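Local coordinates for 378aa long hypothetical citrate synthase (Sulfolobus tokodaii, PDB 1VGM), which is probably an enzyme of the citrate synthase family, a mainly helical protein that forms a two-subunit assembly, at residues Arg60-Leu63 with Asn64-Lys67; Arg295-Lys298 with Leu299-Thr303; Asp302-Ser306 with Lys307-Pro311. All blocks are in the same frame, centred on the assembly; numbering follows the deposited sequence.

Interaction 1 (Arg60-Leu63 with Asn64-Lys67); sequences RQQL and NQIK
Asn64 N donates to Arg60 O at 3.0 Å, and three further i to i+4 backbone bonds repeat the link: Gln65 to Gln61, Ile66 to Gln62 and Lys67 to Leu63. The last, Lys67 N to Leu63 O, is nearly straight at 168°. These bonds make up the first turns of helix 60-71, where Asn59 OD1 is hydrogen-bonded to Gln62 N. Amide side chains suit the solvent side of such a turn. Asn64 ND2 lies beside the aliphatic part of Arg60, 3.9 Å from its CG. In Gln65 a chi1 of -71° directs the extended chain along the preceding turn, where Gln65 OE1 lies 3.5 Å from Gln62 CA. At the edge of the apolar patch, the extended chain of Lys67 (chi2 179°) carries its CE to 3.9 Å from both CG and CD1 of Leu63. Lys67 NZ is 5.6 Å from Arg60 NH2, so the two positive charges probably repel mildly. Leu63 and Ile66 are buried, their branched hydrocarbon suited to an interface between helices. Leu63 rests on Glu46 and Glu47 and Ile66 on His50, all of helix 45-54, while Arg60 and Leu63 also pack on Ile375 of the second subunit.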
loop_
_atom_site.group_PDB
_atom_site.type_symbol
_atom_site.label_atom_id
_atom_site.label_comp_id
_atom_site.label_asym_id
_atom_site.label_seq_id
_atom_site.Cartn_x
_atom_site.Cartn_y
_atom_site.Cartn_z
ATOM N N ARG A 60 22.478 -0.237 -29.002
ATOM C CA ARG A 60 23.532 -0.859 -28.222
ATOM C C ARG A 60 24.004 0.072 -27.104
ATOM O O ARG A 60 24.244 -0.369 -25.982
ATOM C CB ARG A 60 24.708 -1.228 -29.134
ATOM C CG ARG A 60 25.939 -1.753 -28.398
ATOM C CD ARG A 60 25.744 -3.190 -27.945
ATOM N NE ARG A 60 25.567 -4.094 -29.077
ATOM C CZ ARG A 60 24.745 -5.136 -29.076
ATOM N NH1 ARG A 60 24.702 -5.952 -30.120
ATOM N NH2 ARG A 60 23.966 -5.363 -28.027
ATOM N N GLN A 61 24.136 1.361 -27.404
ATOM C CA GLN A 61 24.615 2.308 -26.403
ATOM C C GLN A 61 23.619 2.432 -25.254
ATOM O O GLN A 61 23.999 2.346 -24.082
ATOM C CB GLN A 61 24.846 3.684 -27.029
ATOM C CG GLN A 61 25.797 3.660 -28.216
ATOM C CD GLN A 61 25.063 3.659 -29.549
ATOM O OE1 GLN A 61 24.859 4.716 -30.155
ATOM N NE2 GLN A 61 24.655 2.472 -30.008
ATOM N N GLN A 62 22.348 2.626 -25.594
ATOM C CA GLN A 62 21.300 2.742 -24.588
ATOM C C GLN A 62 21.156 1.469 -23.756
ATOM O O GLN A 62 20.971 1.543 -22.544
ATOM C CB GLN A 62 19.961 3.092 -25.248
ATOM C CG GLN A 62 19.971 4.461 -25.938
ATOM C CD GLN A 62 18.825 4.644 -26.920
ATOM O OE1 GLN A 62 18.415 3.704 -27.598
ATOM N NE2 GLN A 62 18.309 5.861 -27.000
ATOM N N LEU A 63 21.243 0.305 -24.399
ATOM C CA LEU A 63 21.165 -0.967 -23.678
ATOM C C LEU A 63 22.325 -1.108 -22.697
ATOM O O LEU A 63 22.145 -1.594 -21.584
ATOM C CB LEU A 63 21.178 -2.142 -24.657
ATOM C CG LEU A 63 21.188 -3.573 -24.096
ATOM C CD1 LEU A 63 20.040 -3.786 -23.126
ATOM C CD2 LEU A 63 21.091 -4.559 -25.245
ATOM N N ASN A 64 23.516 -0.680 -23.104
ATOM C CA ASN A 64 24.671 -0.733 -22.213
ATOM C C ASN A 64 24.526 0.220 -21.029
ATOM O O ASN A 64 25.063 -0.025 -19.949
ATOM C CB ASN A 64 25.955 -0.415 -22.982
ATOM C CG ASN A 64 26.522 -1.635 -23.696
ATOM O OD1 ASN A 64 26.279 -2.768 -23.287
ATOM N ND2 ASN A 64 27.279 -1.405 -24.765
ATOM N N GLN A 65 23.789 1.302 -21.228
ATOM C CA GLN A 65 23.493 2.199 -20.128
ATOM C C GLN A 65 22.541 1.555 -19.115
ATOM O O GLN A 65 22.765 1.657 -17.911
ATOM C CB GLN A 65 22.924 3.515 -20.673
ATOM C CG GLN A 65 23.991 4.356 -21.375
ATOM C CD GLN A 65 23.442 5.589 -22.069
ATOM O OE1 GLN A 65 22.453 5.526 -22.797
ATOM N NE2 GLN A 65 24.098 6.722 -21.853
ATOM N N ILE A 66 21.499 0.876 -19.595
ATOM C CA ILE A 66 20.626 0.103 -18.709
ATOM C C ILE A 66 21.423 -0.886 -17.865
ATOM O O ILE A 66 21.277 -0.927 -16.645
ATOM C CB ILE A 66 19.569 -0.712 -19.491
ATOM C CG1 ILE A 66 18.696 0.220 -20.333
ATOM C CG2 ILE A 66 18.693 -1.505 -18.506
ATOM C CD1 ILE A 66 17.819 1.142 -19.505
ATOM N N LYS A 67 22.255 -1.691 -18.521
ATOM C CA LYS A 67 23.042 -2.707 -17.823
ATOM C C LYS A 67 24.000 -2.077 -16.805
ATOM O O LYS A 67 24.217 -2.620 -15.717
ATOM C CB LYS A 67 23.825 -3.553 -18.841
ATOM C CG LYS A 67 22.936 -4.293 -19.840
ATOM C CD LYS A 67 23.739 -5.107 -20.852
ATOM C CE LYS A 67 22.828 -6.071 -21.610
ATOM N NZ LYS A 67 23.523 -6.842 -22.689
#

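Interaction 2 (Arg295-Lys298 with Leu299-Thr303); sequences RIEK and LGVDT
Gly300 N donates to Ile296 O at 2.7 Å, a short bond among those joining 295-298 to 299-303, and Asp302 N to Lys298 O is almost linear at 173°. Gly300 is buried and has no side chain. Outside the backbone, Leu299 lays CD2 over one face of the Arg295 guanidinium, 3.8 Å above its plane and offset toward the rim, while Arg295 NE makes a salt bridge with Asp240 of helix 239-249. Leu299 itself packs on Phe243 of that helix. The backbone bonds are regular alpha-helical i to i+4 links of the last turns of helix 284-304, in a predominantly helical fold of the citrate synthase family. Within 299-303, Leu299 O is gripped by two donors from Thr303, the backbone N and the hydroxyl OG1, each at 3.0 Å from it. They arrive from opposite faces of the carbonyl plane, the hydroxyl 36° out of it. Thr303 reaches back because its chi1 of -67° sets OG1 toward the preceding turn, a common way for threonine to satisfy its hydroxyl within a helix. On another side Val301 CG2 comes within 3.2 Å of Glu297 O, and Glu297 OE1 makes a salt bridge with Lys273 and a hydrogen bond with Tyr316 OH. At the exposed surface the Lys298 chain bends beside the Asp302 carboxylate; Lys298 CG is 4.0 Å from Asp302 OD2, yet Lys298 NZ stays 6.2 Å from Asp302 OD1, so any attraction between the charges is probably modest.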
loop_
_atom_site.group_PDB
_atom_site.type_symbol
_atom_site.label_atom_id
_atom_site.label_comp_id
_atom_site.label_asym_id
_atom_site.label_seq_id
_atom_site.Cartn_x
_atom_site.Cartn_y
_atom_site.Cartn_z
ATOM N N ARG A 295 -1.972 -33.337 -19.648
ATOM C CA ARG A 295 -3.185 -34.137 -19.686
ATOM C C ARG A 295 -4.325 -33.319 -19.119
ATOM O O ARG A 295 -5.436 -33.345 -19.635
ATOM C CB ARG A 295 -3.016 -35.424 -18.869
ATOM C CG ARG A 295 -4.262 -36.317 -18.830
ATOM C CD ARG A 295 -4.715 -36.707 -20.238
ATOM N NE ARG A 295 -5.865 -37.610 -20.228
ATOM C CZ ARG A 295 -6.525 -38.003 -21.315
ATOM N NH1 ARG A 295 -6.142 -37.589 -22.518
ATOM N NH2 ARG A 295 -7.574 -38.810 -21.202
ATOM N N ILE A 296 -4.046 -32.591 -18.048
ATOM C CA ILE A 296 -5.063 -31.747 -17.436
ATOM C C ILE A 296 -5.484 -30.649 -18.409
ATOM O O ILE A 296 -6.660 -30.286 -18.482
ATOM C CB ILE A 296 -4.542 -31.092 -16.133
ATOM C CG1 ILE A 296 -4.274 -32.168 -15.073
ATOM C CG2 ILE A 296 -5.555 -30.068 -15.630
ATOM C CD1 ILE A 296 -5.500 -32.986 -14.711
ATOM N N GLU A 297 -4.521 -30.123 -19.159
ATOM C CA GLU A 297 -4.821 -29.096 -20.147
ATOM C C GLU A 297 -5.791 -29.638 -21.197
ATOM O O GLU A 297 -6.756 -28.969 -21.554
ATOM C CB GLU A 297 -3.543 -28.606 -20.835
ATOM C CG GLU A 297 -3.805 -27.542 -21.895
ATOM C CD GLU A 297 -2.637 -27.347 -22.833
ATOM O OE1 GLU A 297 -1.502 -27.681 -22.440
ATOM O OE2 GLU A 297 -2.850 -26.856 -23.959
ATOM N N LYS A 298 -5.531 -30.851 -21.682
ATOM C CA LYS A 298 -6.422 -31.491 -22.652
ATOM C C LYS A 298 -7.847 -31.690 -22.116
ATOM O O LYS A 298 -8.819 -31.287 -22.755
ATOM C CB LYS A 298 -5.846 -32.840 -23.092
ATOM C CG LYS A 298 -6.582 -33.479 -24.263
ATOM C CD LYS A 298 -6.628 -32.543 -25.471
ATOM C CE LYS A 298 -5.229 -32.164 -25.967
ATOM N NZ LYS A 298 -4.791 -32.987 -27.140
ATOM N N LEU A 299 -7.972 -32.306 -20.946
ATOM C CA LEU A 299 -9.284 -32.483 -20.332
ATOM C C LEU A 299 -9.936 -31.125 -20.112
ATOM O O LEU A 299 -11.129 -30.947 -20.380
ATOM C CB LEU A 299 -9.149 -33.226 -19.002
ATOM C CG LEU A 299 -8.479 -34.598 -19.139
ATOM C CD1 LEU A 299 -8.167 -35.165 -17.757
ATOM C CD2 LEU A 299 -9.393 -35.539 -19.931
ATOM N N GLY A 300 -9.136 -30.172 -19.637
ATOM C CA GLY A 300 -9.610 -28.818 -19.412
ATOM C C GLY A 300 -10.201 -28.155 -20.642
ATOM O O GLY A 300 -11.300 -27.601 -20.591
ATOM N N VAL A 301 -9.473 -28.206 -21.750
ATOM C CA VAL A 301 -9.963 -27.653 -23.005
ATOM C C VAL A 301 -11.226 -28.379 -23.476
ATOM O O VAL A 301 -12.228 -27.734 -23.783
ATOM C CB VAL A 301 -8.875 -27.725 -24.118
ATOM C CG1 VAL A 301 -9.456 -27.271 -25.457
ATOM C CG2 VAL A 301 -7.692 -26.836 -23.750
ATOM N N ASP A 302 -11.188 -29.711 -23.528
ATOM C CA ASP A 302 -12.373 -30.490 -23.907
ATOM C C ASP A 302 -13.605 -30.059 -23.111
ATOM O O ASP A 302 -14.717 -30.021 -23.635
ATOM C CB ASP A 302 -12.143 -31.988 -23.671
ATOM C CG ASP A 302 -11.096 -32.576 -24.593
ATOM O OD1 ASP A 302 -10.755 -31.930 -25.604
ATOM O OD2 ASP A 302 -10.616 -33.693 -24.305
ATOM N N THR A 303 -13.408 -29.743 -21.838
ATOM C CA THR A 303 -14.534 -29.442 -20.958
ATOM C C THR A 303 -14.988 -27.991 -21.115
ATOM O O THR A 303 -16.187 -27.711 -21.171
ATOM C CB THR A 303 -14.168 -29.697 -19.484
ATOM O OG1 THR A 303 -13.958 -31.096 -19.284
ATOM C CG2 THR A 303 -15.285 -29.246 -18.568
#

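Interaction 3 (Asp302-Ser306 with Lys307-Pro311); sequences DTFGS and KHIYP
Phe304 O accepts from both Lys307 N, at 2.9 Å, and Ile309 N, at 3.1 Å, the two donors reaching it from opposite faces of its carbonyl plane. Gly305 O takes His308 N at 2.7 Å, with the donor 58° out of the carbonyl plane. Together the bonds from Ile309 to Phe304 and from His308 to Gly305 form a Schellman motif, in which His308, with its positive phi of 55°, is the C-prime residue that turns the chain out of helix 284-304. This left-handed backbone conformation is usually taken by glycine at C-prime, and here by an exposed histidine.

The apolar contacts follow the same fold-back. Phe304 CB meets Ile309 CB at 3.6 Å: Ile309, the C'' residue, packs on Phe304 (C3), the hydrophobic contact that usually accompanies a Schellman motif. The aromatic rings add further contacts: within 302-306, CG2 of the neighbouring Thr303 sits over the centre of the Phe304 ring, which also makes a cation-pi contact with Arg253. Tyr310 lays one ring face over Gly305 CA, where a bare glycine allows close approach.

On the polar surface, Lys307 bends at chi2 (62°) and passes CD within 3.2 Å of Ser306 OG. Serine and lysine suit this solvent-facing corner. Helix termination therefore rests on backbone bonds, with the hydrophobic pair of Phe304 and Ile309 reinforcing a turn whose polar residues face outward.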
loop_
_atom_site.group_PDB
_atom_site.type_symbol
_atom_site.label_atom_id
_atom_site.label_comp_id
_atom_site.label_asym_id
_atom_site.label_seq_id
_atom_site.Cartn_x
_atom_site.Cartn_y
_atom_site.Cartn_z
ATOM N N ASP A 302 -11.188 -29.711 -23.528
ATOM C CA ASP A 302 -12.373 -30.490 -23.907
ATOM C C ASP A 302 -13.605 -30.059 -23.111
ATOM O O ASP A 302 -14.717 -30.021 -23.635
ATOM C CB ASP A 302 -12.143 -31.988 -23.671
ATOM C CG ASP A 302 -11.096 -32.576 -24.593
ATOM O OD1 ASP A 302 -10.755 -31.930 -25.604
ATOM O OD2 ASP A 302 -10.616 -33.693 -24.305
ATOM N N THR A 303 -13.408 -29.743 -21.838
ATOM C CA THR A 303 -14.534 -29.442 -20.958
ATOM C C THR A 303 -14.988 -27.991 -21.115
ATOM O O THR A 303 -16.187 -27.711 -21.171
ATOM C CB THR A 303 -14.168 -29.697 -19.484
ATOM O OG1 THR A 303 -13.958 -31.096 -19.284
ATOM C CG2 THR A 303 -15.285 -29.246 -18.568
ATOM N N PHE A 304 -14.026 -27.076 -21.194
ATOM C CA PHE A 304 -14.304 -25.654 -21.010
ATOM C C PHE A 304 -14.044 -24.816 -22.257
ATOM O O PHE A 304 -14.448 -23.656 -22.324
ATOM C CB PHE A 304 -13.466 -25.100 -19.861
ATOM C CG PHE A 304 -13.773 -25.720 -18.530
ATOM C CD1 PHE A 304 -12.804 -26.448 -17.855
ATOM C CD2 PHE A 304 -15.025 -25.559 -17.941
ATOM C CE1 PHE A 304 -13.058 -26.994 -16.606
ATOM C CE2 PHE A 304 -15.294 -26.102 -16.683
ATOM C CZ PHE A 304 -14.309 -26.826 -16.019
ATOM N N GLY A 305 -13.366 -25.398 -23.239
ATOM C CA GLY A 305 -13.038 -24.647 -24.437
ATOM C C GLY A 305 -14.266 -23.994 -25.042
ATOM O O GLY A 305 -14.217 -22.852 -25.494
ATOM N N SER A 306 -15.374 -24.724 -25.039
ATOM C CA SER A 306 -16.586 -24.283 -25.709
ATOM C C SER A 306 -17.216 -23.097 -24.981
ATOM O O SER A 306 -18.037 -22.375 -25.548
ATOM C CB SER A 306 -17.595 -25.437 -25.792
ATOM O OG SER A 306 -18.357 -25.539 -24.602
ATOM N N LYS A 307 -16.835 -22.900 -23.725
ATOM C CA LYS A 307 -17.191 -21.674 -23.017
ATOM C C LYS A 307 -16.054 -20.656 -23.056
ATOM O O LYS A 307 -15.988 -19.760 -22.216
ATOM C CB LYS A 307 -17.553 -21.987 -21.563
ATOM C CG LYS A 307 -18.986 -22.453 -21.362
ATOM C CD LYS A 307 -19.260 -23.755 -22.100
ATOM C CE LYS A 307 -20.607 -24.346 -21.701
ATOM N NZ LYS A 307 -20.689 -24.602 -20.230
ATOM N N HIS A 308 -15.165 -20.792 -24.035
ATOM C CA HIS A 308 -14.066 -19.841 -24.211
ATOM C C HIS A 308 -13.240 -19.718 -22.935
ATOM O O HIS A 308 -12.806 -18.629 -22.560
ATOM C CB HIS A 308 -14.612 -18.464 -24.612
ATOM C CG HIS A 308 -15.061 -18.392 -26.038
ATOM N ND1 HIS A 308 -16.118 -19.130 -26.523
ATOM C CD2 HIS A 308 -14.564 -17.707 -27.096
ATOM C CE1 HIS A 308 -16.251 -18.909 -27.819
ATOM N NE2 HIS A 308 -15.320 -18.050 -28.191
ATOM N N ILE A 309 -13.033 -20.849 -22.274
ATOM C CA ILE A 309 -12.195 -20.910 -21.091
ATOM C C ILE A 309 -10.975 -21.762 -21.412
ATOM O O ILE A 309 -11.103 -22.919 -21.812
ATOM C CB ILE A 309 -12.990 -21.509 -19.900
ATOM C CG1 ILE A 309 -14.008 -20.476 -19.406
ATOM C CG2 ILE A 309 -12.051 -21.902 -18.770
ATOM C CD1 ILE A 309 -15.110 -21.045 -18.514
ATOM N N TYR A 310 -9.792 -21.175 -21.259
ATOM C CA TYR A 310 -8.560 -21.797 -21.733
ATOM C C TYR A 310 -7.448 -21.637 -20.702
ATOM O O TYR A 310 -7.607 -20.901 -19.722
ATOM C CB TYR A 310 -8.124 -21.166 -23.058
ATOM C CG TYR A 310 -8.948 -21.611 -24.247
ATOM C CD1 TYR A 310 -10.102 -20.922 -24.611
ATOM C CD2 TYR A 310 -8.586 -22.733 -24.996
ATOM C CE1 TYR A 310 -10.881 -21.334 -25.687
ATOM C CE2 TYR A 310 -9.360 -23.155 -26.077
ATOM C CZ TYR A 310 -10.507 -22.446 -26.412
ATOM O OH TYR A 310 -11.291 -22.848 -27.465
ATOM N N PRO A 311 -6.307 -22.328 -20.909
ATOM C CA PRO A 311 -5.137 -22.130 -20.047
ATOM C C PRO A 311 -4.763 -20.655 -20.000
ATOM O O PRO A 311 -4.665 -20.005 -21.035
ATOM C CB PRO A 311 -4.045 -22.965 -20.717
ATOM C CG PRO A 311 -4.796 -23.984 -21.538
ATOM C CD PRO A 311 -6.016 -23.258 -22.017
#

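Overall arrangement
Interactions 2 and 3 are successive parts of one element: interaction 2 lies in the last turns of helix 284-304, and interaction 3 is where the chain leaves that helix, so they share Asp302 and Thr303, with centres about 8 Å apart. They also touch, Glu297 against Pro311 and Val301 against Tyr310. Interaction 1 lies on helix 60-71, its centre about 44 Å from that of interaction 2. Interactions 1 and 2 are partly buried helix contacts, whereas interaction 3 is a surface one. Regular i to i+4 bonding dominates the first two; bonds out of the carbonyl plane mark the third. Only interaction 1 meets the second subunit.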